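Local coordinates for protein VP5 (PDB 6QGI) that serves as the envelope protein of a haloarchaeal pleomorphic virus and probably drives fusion of the viral membrane with that of its host, at residues V69-A80 against A97-L106; T107-N118 against F169-G180. All blocks are in the same frame, centred on the assembly; numbering follows the deposited sequence.

From the N terminus the chain passes helix 37-60, runs through helix 66-86, turns round, and comes back as the long helix 91-133. Interaction 1 closes this turn, 16 residues lying between its segments, and so forms the antiparallel helical hairpin. Directly after residue 106 the same long helix carries on into interaction 2, which closes a longer loop of 50 residues by bringing back the beta hairpin 169-180. The two contacts therefore follow one another without nesting or crossing, their centres about 17 Å apart. They touch at the joint, where Asn103 and Leu106 pack on Ala172, and together they tie helix 66-86 and the small four-stranded sheet to one continuous helix.

Interaction 1: residues V69-A80 against A97-L106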
loop_
_atom_site.group_PDB
_atom_site.type_symbol
_atom_site.label_atom_id
_atom_site.label_comp_id
_atom_site.label_asym_id
_atom_site.label_seq_id
_atom_site.Cartn_x
_atom_site.Cartn_y
_atom_site.Cartn_z
ATOM N N VAL A 69 -9.840 1.314 11.043
ATOM C CA VAL A 69 -11.115 1.671 10.416
ATOM C C VAL A 69 -12.185 1.588 11.507
ATOM O O VAL A 69 -12.978 2.518 11.657
ATOM C CB VAL A 69 -11.443 0.790 9.174
ATOM C CG1 VAL A 69 -12.825 1.104 8.616
ATOM C CG2 VAL A 69 -10.389 0.953 8.085
ATOM N N LYS A 70 -12.135 0.504 12.316
ATOM C CA LYS A 70 -13.015 0.242 13.457
ATOM C C LYS A 70 -12.914 1.393 14.477
ATOM O O LYS A 70 -13.941 1.865 14.954
ATOM C CB LYS A 70 -12.658 -1.110 14.100
ATOM C CG LYS A 70 -13.637 -1.556 15.172
ATOM C CD LYS A 70 -13.151 -2.765 15.936
ATOM C CE LYS A 70 -12.704 -2.399 17.327
ATOM N NZ LYS A 70 -12.371 -3.605 18.124
ATOM N N HIS A 71 -11.683 1.855 14.764
ATOM C CA HIS A 71 -11.368 2.952 15.685
ATOM C C HIS A 71 -11.918 4.277 15.154
ATOM O O HIS A 71 -12.512 5.042 15.918
ATOM C CB HIS A 71 -9.837 3.045 15.889
ATOM C CG HIS A 71 -9.395 4.117 16.840
ATOM N ND1 HIS A 71 -9.494 3.953 18.210
ATOM C CD2 HIS A 71 -8.831 5.321 16.586
ATOM C CE1 HIS A 71 -9.003 5.062 18.744
ATOM N NE2 HIS A 71 -8.597 5.917 17.806
ATOM N N THR A 72 -11.716 4.543 13.845
ATOM C CA THR A 72 -12.158 5.764 13.171
ATOM C C THR A 72 -13.690 5.812 13.161
ATOM O O THR A 72 -14.255 6.850 13.517
ATOM C CB THR A 72 -11.532 5.853 11.775
ATOM O OG1 THR A 72 -10.116 5.810 11.928
ATOM C CG2 THR A 72 -11.911 7.125 11.031
ATOM N N ALA A 73 -14.351 4.682 12.806
ATOM C CA ALA A 73 -15.810 4.548 12.780
ATOM C C ALA A 73 -16.402 4.920 14.129
ATOM O O ALA A 73 -17.312 5.748 14.177
ATOM C CB ALA A 73 -16.208 3.127 12.401
ATOM N N TYR A 74 -15.825 4.380 15.221
ATOM C CA TYR A 74 -16.248 4.645 16.592
ATOM C C TYR A 74 -16.101 6.124 16.984
ATOM O O TYR A 74 -17.012 6.654 17.605
ATOM C CB TYR A 74 -15.464 3.778 17.574
ATOM C CG TYR A 74 -16.145 2.489 17.979
ATOM C CD1 TYR A 74 -17.376 2.505 18.633
ATOM C CD2 TYR A 74 -15.519 1.260 17.798
ATOM C CE1 TYR A 74 -17.992 1.322 19.040
ATOM C CE2 TYR A 74 -16.122 0.073 18.207
ATOM C CZ TYR A 74 -17.360 0.109 18.824
ATOM O OH TYR A 74 -17.963 -1.055 19.228
ATOM N N THR A 75 -14.984 6.789 16.608
ATOM C CA THR A 75 -14.742 8.209 16.904
ATOM C C THR A 75 -15.901 9.071 16.352
ATOM O O THR A 75 -16.482 9.838 17.115
ATOM C CB THR A 75 -13.364 8.653 16.364
ATOM O OG1 THR A 75 -12.338 7.891 17.002
ATOM C CG2 THR A 75 -13.089 10.132 16.589
ATOM N N ASP A 76 -16.267 8.896 15.064
ATOM C CA ASP A 76 -17.340 9.638 14.387
ATOM C C ASP A 76 -18.719 9.294 14.931
ATOM O O ASP A 76 -19.572 10.175 15.026
ATOM C CB ASP A 76 -17.319 9.366 12.874
ATOM C CG ASP A 76 -16.165 9.983 12.103
ATOM O OD1 ASP A 76 -15.456 10.845 12.674
ATOM O OD2 ASP A 76 -15.980 9.617 10.924
ATOM N N ALA A 77 -18.944 8.009 15.249
ATOM C CA ALA A 77 -20.202 7.495 15.785
ATOM C C ALA A 77 -20.452 8.025 17.191
ATOM O O ALA A 77 -21.559 8.494 17.466
ATOM C CB ALA A 77 -20.181 5.977 15.795
ATOM N N LYS A 78 -19.423 7.977 18.070
ATOM C CA LYS A 78 -19.510 8.462 19.449
ATOM C C LYS A 78 -19.713 9.978 19.492
ATOM O O LYS A 78 -20.571 10.424 20.250
ATOM C CB LYS A 78 -18.288 8.051 20.279
ATOM C CG LYS A 78 -18.312 6.577 20.671
ATOM C CD LYS A 78 -17.101 6.149 21.478
ATOM C CE LYS A 78 -17.086 4.651 21.622
ATOM N NZ LYS A 78 -15.921 4.207 22.409
ATOM N N ILE A 79 -18.979 10.757 18.645
ATOM C CA ILE A 79 -19.096 12.224 18.581
ATOM C C ILE A 79 -20.545 12.613 18.232
ATOM O O ILE A 79 -21.145 13.399 18.969
ATOM C CB ILE A 79 -18.051 12.871 17.626
ATOM C CG1 ILE A 79 -16.657 12.845 18.280
ATOM C CG2 ILE A 79 -18.432 14.320 17.246
ATOM C CD1 ILE A 79 -15.520 12.980 17.347
ATOM N N ALA A 80 -21.113 12.013 17.162
ATOM C CA ALA A 80 -22.491 12.254 16.718
ATOM C C ALA A 80 -23.508 11.847 17.788
ATOM O O ALA A 80 -24.518 12.531 17.953
ATOM C CB ALA A 80 -22.765 11.498 15.434
ATOM N N ALA A 97 -28.141 8.597 14.908
ATOM C CA ALA A 97 -27.103 9.561 14.542
ATOM C C ALA A 97 -25.735 8.900 14.544
ATOM O O ALA A 97 -24.911 9.187 13.678
ATOM C CB ALA A 97 -27.115 10.732 15.502
ATOM N N ALA A 98 -25.507 8.001 15.513
ATOM C CA ALA A 98 -24.267 7.247 15.644
ATOM C C ALA A 98 -24.113 6.249 14.494
ATOM O O ALA A 98 -23.062 6.244 13.857
ATOM C CB ALA A 98 -24.232 6.527 16.981
ATOM N N THR A 99 -25.168 5.445 14.201
ATOM C CA THR A 99 -25.167 4.422 13.140
ATOM C C THR A 99 -24.996 5.031 11.745
ATOM O O THR A 99 -24.297 4.442 10.917
ATOM C CB THR A 99 -26.436 3.558 13.179
ATOM O OG1 THR A 99 -27.587 4.394 13.076
ATOM C CG2 THR A 99 -26.518 2.682 14.418
ATOM N N THR A 100 -25.614 6.205 11.493
ATOM C CA THR A 100 -25.535 6.934 10.224
ATOM C C THR A 100 -24.082 7.304 9.948
ATOM O O THR A 100 -23.646 7.190 8.805
ATOM C CB THR A 100 -26.470 8.155 10.247
ATOM O OG1 THR A 100 -27.805 7.682 10.408
ATOM C CG2 THR A 100 -26.395 8.996 8.978
ATOM N N GLU A 101 -23.328 7.690 10.993
ATOM C CA GLU A 101 -21.912 8.031 10.876
ATOM C C GLU A 101 -21.082 6.786 10.582
ATOM O O GLU A 101 -20.133 6.877 9.805
ATOM C CB GLU A 101 -21.405 8.745 12.133
ATOM C CG GLU A 101 -21.939 10.163 12.269
ATOM C CD GLU A 101 -21.554 11.133 11.169
ATOM O OE1 GLU A 101 -20.370 11.539 11.116
ATOM O OE2 GLU A 101 -22.441 11.487 10.360
ATOM N N VAL A 102 -21.459 5.624 11.168
ATOM C CA VAL A 102 -20.805 4.324 10.946
ATOM C C VAL A 102 -21.007 3.938 9.482
ATOM O O VAL A 102 -20.040 3.655 8.779
ATOM C CB VAL A 102 -21.344 3.212 11.906
ATOM C CG1 VAL A 102 -20.765 1.836 11.578
ATOM C CG2 VAL A 102 -21.089 3.560 13.360
ATOM N N ASN A 103 -22.270 3.979 9.030
ATOM C CA ASN A 103 -22.692 3.613 7.687
ATOM C C ASN A 103 -22.146 4.563 6.622
ATOM O O ASN A 103 -21.745 4.088 5.562
ATOM C CB ASN A 103 -24.215 3.534 7.613
ATOM C CG ASN A 103 -24.809 2.467 8.511
ATOM O OD1 ASN A 103 -24.186 1.448 8.826
ATOM N ND2 ASN A 103 -26.035 2.680 8.954
ATOM N N SER A 104 -22.101 5.878 6.906
ATOM C CA SER A 104 -21.600 6.903 5.985
ATOM C C SER A 104 -20.098 6.745 5.745
ATOM O O SER A 104 -19.647 6.799 4.598
ATOM C CB SER A 104 -21.898 8.299 6.525
ATOM O OG SER A 104 -21.656 9.294 5.547
ATOM N N TYR A 105 -19.333 6.540 6.829
ATOM C CA TYR A 105 -17.890 6.370 6.780
ATOM C C TYR A 105 -17.518 5.007 6.158
ATOM O O TYR A 105 -16.624 4.962 5.307
ATOM C CB TYR A 105 -17.268 6.547 8.181
ATOM C CG TYR A 105 -15.863 5.995 8.316
ATOM C CD1 TYR A 105 -14.823 6.481 7.526
ATOM C CD2 TYR A 105 -15.574 4.989 9.228
ATOM C CE1 TYR A 105 -13.536 5.964 7.635
ATOM C CE2 TYR A 105 -14.288 4.475 9.353
ATOM C CZ TYR A 105 -13.273 4.959 8.549
ATOM O OH TYR A 105 -12.008 4.451 8.692
ATOM N N LEU A 106 -18.200 3.918 6.562
ATOM C CA LEU A 106 -17.907 2.581 6.037
ATOM C C LEU A 106 -18.351 2.432 4.578
ATOM O O LEU A 106 -17.757 1.616 3.879
ATOM C CB LEU A 106 -18.461 1.448 6.927
ATOM C CG LEU A 106 -17.768 1.375 8.306
ATOM C CD1 LEU A 106 -18.458 0.482 9.228
ATOM C CD2 LEU A 106 -16.350 0.910 8.204
HETATM O O HOH W 1 -18.891 12.910 13.716
HETATM O O HOH W 2 -18.486 9.735 9.402
#
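Tyr105 fits as a knob among Val69, Thr72, Ala73 and Asp76. With CG swung anti to its backbone N (chi1 163°), the ring leaves helix 97-106 and reaches over the backbone of helix 69-80. Its edge meets a carbonyl, Val69 O lying near the ring plane 3.3 Å from Tyr105 CE2, while the methyl of Ala73 packs beside CD2. The phenol oxygen ends between Val69 and Thr72, with Thr72 CB 3.4 Å from Tyr105 OH. That hydroxyl is hydrogen-bonded to Ala19 O, so the polar end of this buried ring is satisfied.

The other apolar contacts are small. Val69 CG1 meets Leu106 CD2, and Ala77 CB meets Val102 CG2. Where Ala77 passes Ala98 the CA atoms come within 4.1 Å, and Ala98 CA makes a CA-H...O contact with Ala77 O at 3.5 Å. Further along, Ala80 CB rests on Glu101 CG.

No direct hydrogen bond joins the segments; water does the polar work. Glu101, bent at chi2 (-62°), lays its CG beside Asp76 O and offers OE1 to a water that also donates to Asp76 O. A second water lies between the two side chains, 2.9 Å from Asp76 OD2 and within hydrogen-bonding distance of Glu101 OE1. The carboxylates stand 4.8 Å apart (Asp76 OD2 to Glu101 OE1); the salt bridge of Asp76 OD2 to Arg271 probably offsets their like charge.

With axes 7.5 Å apart at 151°, this is an antiparallel helical hairpin whose alanines let the backbones close in, within the N-terminal part of the envelope protein.

Interaction 2: residues T107-N118 against F169-G180; sequences TTVQSNFLKTWN and FTLADGTTMSVG
Phe169, on strand 167-170, lies against Gln110 and Leu114. The amide of Gln110 stands at the rim of the Phe169 ring, the two planes 86° apart, with Gln110 NE2 3.6 Å from Phe169 CZ; Leu114 CD1 touches CD2 of the same ring. Leu171 lies on the helix surface, CD1 against Thr107 CG2 and Ser111 OG, CD2 against Gln110 CB. At Ala172 the side chain of Gln110, extended beyond CG (chi2 165°), takes the backbone NH: Ala172 N donates to Gln110 OE1 over 3.0 Å, in the carbonyl plane and on a lone pair. Asp173 follows, its N 2.8 Å from Thr107 OG1 in a rather bent hydrogen bond. That hydroxyl also bonds Asn103 O, one turn back.

Both gripped NH groups belong to the type I beta turn Leu171-Gly174 at the tip of an antiparallel beta hairpin, part of a four-stranded sheet lying on the long helix 91-133. After the turn, strand 176-179 runs 26° from the helix direction. Met177, fully extended, pushes its thioether across the helix surface so that CE lies 3.6 Å from Lys115 CG and near Ser111 O. Ser178 O then accepts from Asn118 ND2. Val179 spreads its methyls, CG2 on Leu114 and CG1 on Trp117 CD1. Both Gly180 polar atoms are held: Gly180 N donates to Asn118 OD1 at 2.8 Å, nearly straight at the hydrogen but from above the amide carbonyl plane, and Gly180 O receives Trp117 NE1 at 2.8 Å in the indole plane, the bond bent and the donor above the carbonyl plane. The Trp117 ring also meets Trp228 edge-to-face.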
loop_
_atom_site.group_PDB
_atom_site.type_symbol
_atom_site.label_atom_id
_atom_site.label_comp_id
_atom_site.label_asym_id
_atom_site.label_seq_id
_atom_site.Cartn_x
_atom_site.Cartn_y
_atom_site.Cartn_z
ATOM N N THR A 107 -19.298 3.268 4.090
ATOM C CA THR A 107 -19.704 3.271 2.676
ATOM C C THR A 107 -18.534 3.820 1.857
ATOM O O THR A 107 -18.210 3.245 0.825
ATOM C CB THR A 107 -21.021 4.050 2.470
ATOM O OG1 THR A 107 -22.067 3.255 3.007
ATOM C CG2 THR A 107 -21.341 4.336 1.004
ATOM N N THR A 108 -17.869 4.885 2.355
ATOM C CA THR A 108 -16.717 5.524 1.714
ATOM C C THR A 108 -15.534 4.548 1.678
ATOM O O THR A 108 -14.779 4.570 0.714
ATOM C CB THR A 108 -16.369 6.843 2.421
ATOM O OG1 THR A 108 -17.539 7.661 2.475
ATOM C CG2 THR A 108 -15.267 7.615 1.723
ATOM N N VAL A 109 -15.399 3.672 2.693
ATOM C CA VAL A 109 -14.325 2.673 2.749
ATOM C C VAL A 109 -14.661 1.552 1.760
ATOM O O VAL A 109 -13.812 1.225 0.928
ATOM C CB VAL A 109 -14.048 2.146 4.189
ATOM C CG1 VAL A 109 -13.005 1.032 4.192
ATOM C CG2 VAL A 109 -13.613 3.280 5.110
ATOM N N GLN A 110 -15.896 0.995 1.822
ATOM C CA GLN A 110 -16.363 -0.072 0.919
ATOM C C GLN A 110 -16.299 0.354 -0.546
ATOM O O GLN A 110 -15.851 -0.429 -1.381
ATOM C CB GLN A 110 -17.800 -0.488 1.241
ATOM C CG GLN A 110 -17.984 -1.253 2.537
ATOM C CD GLN A 110 -19.439 -1.301 2.934
ATOM O OE1 GLN A 110 -20.190 -0.323 2.800
ATOM N NE2 GLN A 110 -19.867 -2.440 3.443
ATOM N N SER A 111 -16.738 1.595 -0.853
ATOM C CA SER A 111 -16.736 2.152 -2.208
ATOM C C SER A 111 -15.333 2.243 -2.760
ATOM O O SER A 111 -15.122 1.836 -3.894
ATOM C CB SER A 111 -17.397 3.526 -2.249
ATOM O OG SER A 111 -18.736 3.439 -1.794
ATOM N N ASN A 112 -14.372 2.748 -1.966
ATOM C CA ASN A 112 -12.977 2.879 -2.393
ATOM C C ASN A 112 -12.370 1.524 -2.709
ATOM O O ASN A 112 -11.692 1.388 -3.726
ATOM C CB ASN A 112 -12.146 3.590 -1.334
ATOM C CG ASN A 112 -12.408 5.066 -1.232
ATOM O OD1 ASN A 112 -12.746 5.750 -2.206
ATOM N ND2 ASN A 112 -12.268 5.591 -0.034
ATOM N N PHE A 113 -12.642 0.522 -1.851
ATOM C CA PHE A 113 -12.170 -0.850 -1.982
ATOM C C PHE A 113 -12.746 -1.520 -3.240
ATOM O O PHE A 113 -12.027 -2.229 -3.941
ATOM C CB PHE A 113 -12.541 -1.639 -0.715
ATOM C CG PHE A 113 -12.225 -3.116 -0.729
ATOM C CD1 PHE A 113 -10.952 -3.572 -0.422
ATOM C CD2 PHE A 113 -13.217 -4.054 -0.981
ATOM C CE1 PHE A 113 -10.664 -4.937 -0.429
ATOM C CE2 PHE A 113 -12.927 -5.418 -0.985
ATOM C CZ PHE A 113 -11.655 -5.850 -0.701
ATOM N N LEU A 114 -14.037 -1.297 -3.520
ATOM C CA LEU A 114 -14.706 -1.911 -4.668
ATOM C C LEU A 114 -14.405 -1.177 -5.973
ATOM O O LEU A 114 -14.372 -1.829 -7.014
ATOM C CB LEU A 114 -16.222 -2.034 -4.447
ATOM C CG LEU A 114 -16.627 -2.959 -3.290
ATOM C CD1 LEU A 114 -18.095 -2.841 -2.963
ATOM C CD2 LEU A 114 -16.173 -4.390 -3.530
ATOM N N LYS A 115 -14.128 0.144 -5.919
ATOM C CA LYS A 115 -13.757 0.932 -7.100
ATOM C C LYS A 115 -12.371 0.505 -7.601
ATOM O O LYS A 115 -12.135 0.472 -8.810
ATOM C CB LYS A 115 -13.779 2.432 -6.793
ATOM C CG LYS A 115 -15.128 3.100 -6.932
ATOM C CD LYS A 115 -15.064 4.570 -6.542
ATOM C CE LYS A 115 -16.432 5.123 -6.220
ATOM N NZ LYS A 115 -17.304 5.198 -7.425
ATOM N N THR A 116 -11.469 0.161 -6.658
ATOM C CA THR A 116 -10.109 -0.323 -6.921
ATOM C C THR A 116 -10.191 -1.651 -7.679
ATOM O O THR A 116 -9.423 -1.843 -8.623
ATOM C CB THR A 116 -9.323 -0.452 -5.605
ATOM O OG1 THR A 116 -9.377 0.786 -4.903
ATOM C CG2 THR A 116 -7.861 -0.857 -5.813
ATOM N N TRP A 117 -11.139 -2.541 -7.284
ATOM C CA TRP A 117 -11.397 -3.834 -7.928
ATOM C C TRP A 117 -12.056 -3.603 -9.293
ATOM O O TRP A 117 -11.680 -4.262 -10.262
ATOM C CB TRP A 117 -12.278 -4.750 -7.036
ATOM C CG TRP A 117 -12.662 -6.061 -7.678
ATOM C CD1 TRP A 117 -13.800 -6.324 -8.381
ATOM C CD2 TRP A 117 -11.911 -7.288 -7.662
ATOM N NE1 TRP A 117 -13.804 -7.633 -8.809
ATOM C CE2 TRP A 117 -12.654 -8.245 -8.389
ATOM C CE3 TRP A 117 -10.676 -7.669 -7.116
ATOM C CZ2 TRP A 117 -12.206 -9.560 -8.575
ATOM C CZ3 TRP A 117 -10.236 -8.974 -7.300
ATOM C CH2 TRP A 117 -11.001 -9.904 -8.014
ATOM N N ASN A 118 -13.035 -2.674 -9.363
ATOM C CA ASN A 118 -13.762 -2.324 -10.588
ATOM C C ASN A 118 -12.823 -1.793 -11.670
ATOM O O ASN A 118 -12.915 -2.250 -12.812
ATOM C CB ASN A 118 -14.873 -1.321 -10.293
ATOM C CG ASN A 118 -16.046 -1.937 -9.581
ATOM O OD1 ASN A 118 -16.107 -3.152 -9.377
ATOM N ND2 ASN A 118 -16.994 -1.109 -9.166
ATOM N N PHE A 169 -23.746 -4.932 -5.025
ATOM C CA PHE A 169 -23.422 -4.929 -3.601
ATOM C C PHE A 169 -24.137 -3.799 -2.878
ATOM O O PHE A 169 -24.099 -2.653 -3.325
ATOM C CB PHE A 169 -21.900 -4.820 -3.392
ATOM C CG PHE A 169 -21.465 -4.761 -1.943
ATOM C CD1 PHE A 169 -21.394 -5.916 -1.173
ATOM C CD2 PHE A 169 -21.115 -3.552 -1.350
ATOM C CE1 PHE A 169 -20.995 -5.860 0.163
ATOM C CE2 PHE A 169 -20.699 -3.503 -0.020
ATOM C CZ PHE A 169 -20.638 -4.657 0.726
ATOM N N THR A 170 -24.761 -4.123 -1.742
ATOM C CA THR A 170 -25.460 -3.139 -0.926
ATOM C C THR A 170 -24.461 -2.569 0.090
ATOM O O THR A 170 -23.917 -3.315 0.908
ATOM C CB THR A 170 -26.711 -3.747 -0.270
ATOM O OG1 THR A 170 -27.446 -4.496 -1.244
ATOM C CG2 THR A 170 -27.612 -2.684 0.363
ATOM N N LEU A 171 -24.218 -1.250 0.023
ATOM C CA LEU A 171 -23.305 -0.549 0.922
ATOM C C LEU A 171 -23.952 -0.342 2.294
ATOM O O LEU A 171 -25.165 -0.537 2.436
ATOM C CB LEU A 171 -22.879 0.793 0.299
ATOM C CG LEU A 171 -22.112 0.697 -1.026
ATOM C CD1 LEU A 171 -22.161 1.992 -1.794
ATOM C CD2 LEU A 171 -20.679 0.281 -0.806
ATOM N N ALA A 172 -23.141 0.035 3.309
ATOM C CA ALA A 172 -23.612 0.281 4.675
ATOM C C ALA A 172 -24.681 1.368 4.696
ATOM O O ALA A 172 -25.634 1.286 5.470
ATOM C CB ALA A 172 -22.450 0.670 5.559
ATOM N N ASP A 173 -24.548 2.349 3.784
ATOM C CA ASP A 173 -25.464 3.464 3.544
ATOM C C ASP A 173 -26.843 2.962 3.124
ATOM O O ASP A 173 -27.834 3.678 3.288
ATOM C CB ASP A 173 -24.894 4.363 2.424
ATOM C CG ASP A 173 -25.104 5.850 2.606
ATOM O OD1 ASP A 173 -26.019 6.235 3.372
ATOM O OD2 ASP A 173 -24.358 6.633 1.982
ATOM N N GLY A 174 -26.883 1.757 2.562
ATOM C CA GLY A 174 -28.106 1.147 2.065
ATOM C C GLY A 174 -28.242 1.293 0.564
ATOM O O GLY A 174 -29.136 0.694 -0.039
ATOM N N THR A 175 -27.342 2.096 -0.048
ATOM C CA THR A 175 -27.290 2.328 -1.498
ATOM C C THR A 175 -26.660 1.107 -2.179
ATOM O O THR A 175 -25.976 0.322 -1.513
ATOM C CB THR A 175 -26.513 3.620 -1.822
ATOM O OG1 THR A 175 -25.173 3.502 -1.347
ATOM C CG2 THR A 175 -27.174 4.872 -1.252
ATOM N N THR A 176 -26.897 0.935 -3.490
ATOM C CA THR A 176 -26.344 -0.198 -4.238
ATOM C C THR A 176 -25.210 0.253 -5.167
ATOM O O THR A 176 -25.235 1.365 -5.704
ATOM C CB THR A 176 -27.427 -0.946 -5.015
ATOM O OG1 THR A 176 -28.206 -0.010 -5.763
ATOM C CG2 THR A 176 -28.326 -1.776 -4.110
ATOM N N MET A 177 -24.214 -0.622 -5.334
ATOM C CA MET A 177 -23.037 -0.404 -6.163
ATOM C C MET A 177 -22.769 -1.646 -7.011
ATOM O O MET A 177 -22.784 -2.756 -6.478
ATOM C CB MET A 177 -21.829 -0.087 -5.265
ATOM C CG MET A 177 -20.596 0.328 -6.023
ATOM S SD MET A 177 -19.160 0.507 -4.955
ATOM C CE MET A 177 -17.979 0.998 -6.146
ATOM N N SER A 178 -22.522 -1.466 -8.315
ATOM C CA SER A 178 -22.201 -2.585 -9.197
ATOM C C SER A 178 -20.705 -2.896 -9.085
ATOM O O SER A 178 -19.885 -1.977 -9.134
ATOM C CB SER A 178 -22.592 -2.276 -10.639
ATOM O OG SER A 178 -22.475 -3.426 -11.461
ATOM N N VAL A 179 -20.352 -4.170 -8.866
ATOM C CA VAL A 179 -18.957 -4.589 -8.738
ATOM C C VAL A 179 -18.615 -5.531 -9.889
ATOM O O VAL A 179 -19.354 -6.486 -10.160
ATOM C CB VAL A 179 -18.608 -5.204 -7.351
ATOM C CG1 VAL A 179 -17.154 -5.693 -7.303
ATOM C CG2 VAL A 179 -18.860 -4.200 -6.231
ATOM N N GLY A 180 -17.494 -5.227 -10.549
ATOM C CA GLY A 180 -16.965 -5.978 -11.677
ATOM C C GLY A 180 -16.613 -7.403 -11.313
ATOM O O GLY A 180 -16.200 -7.665 -10.178
#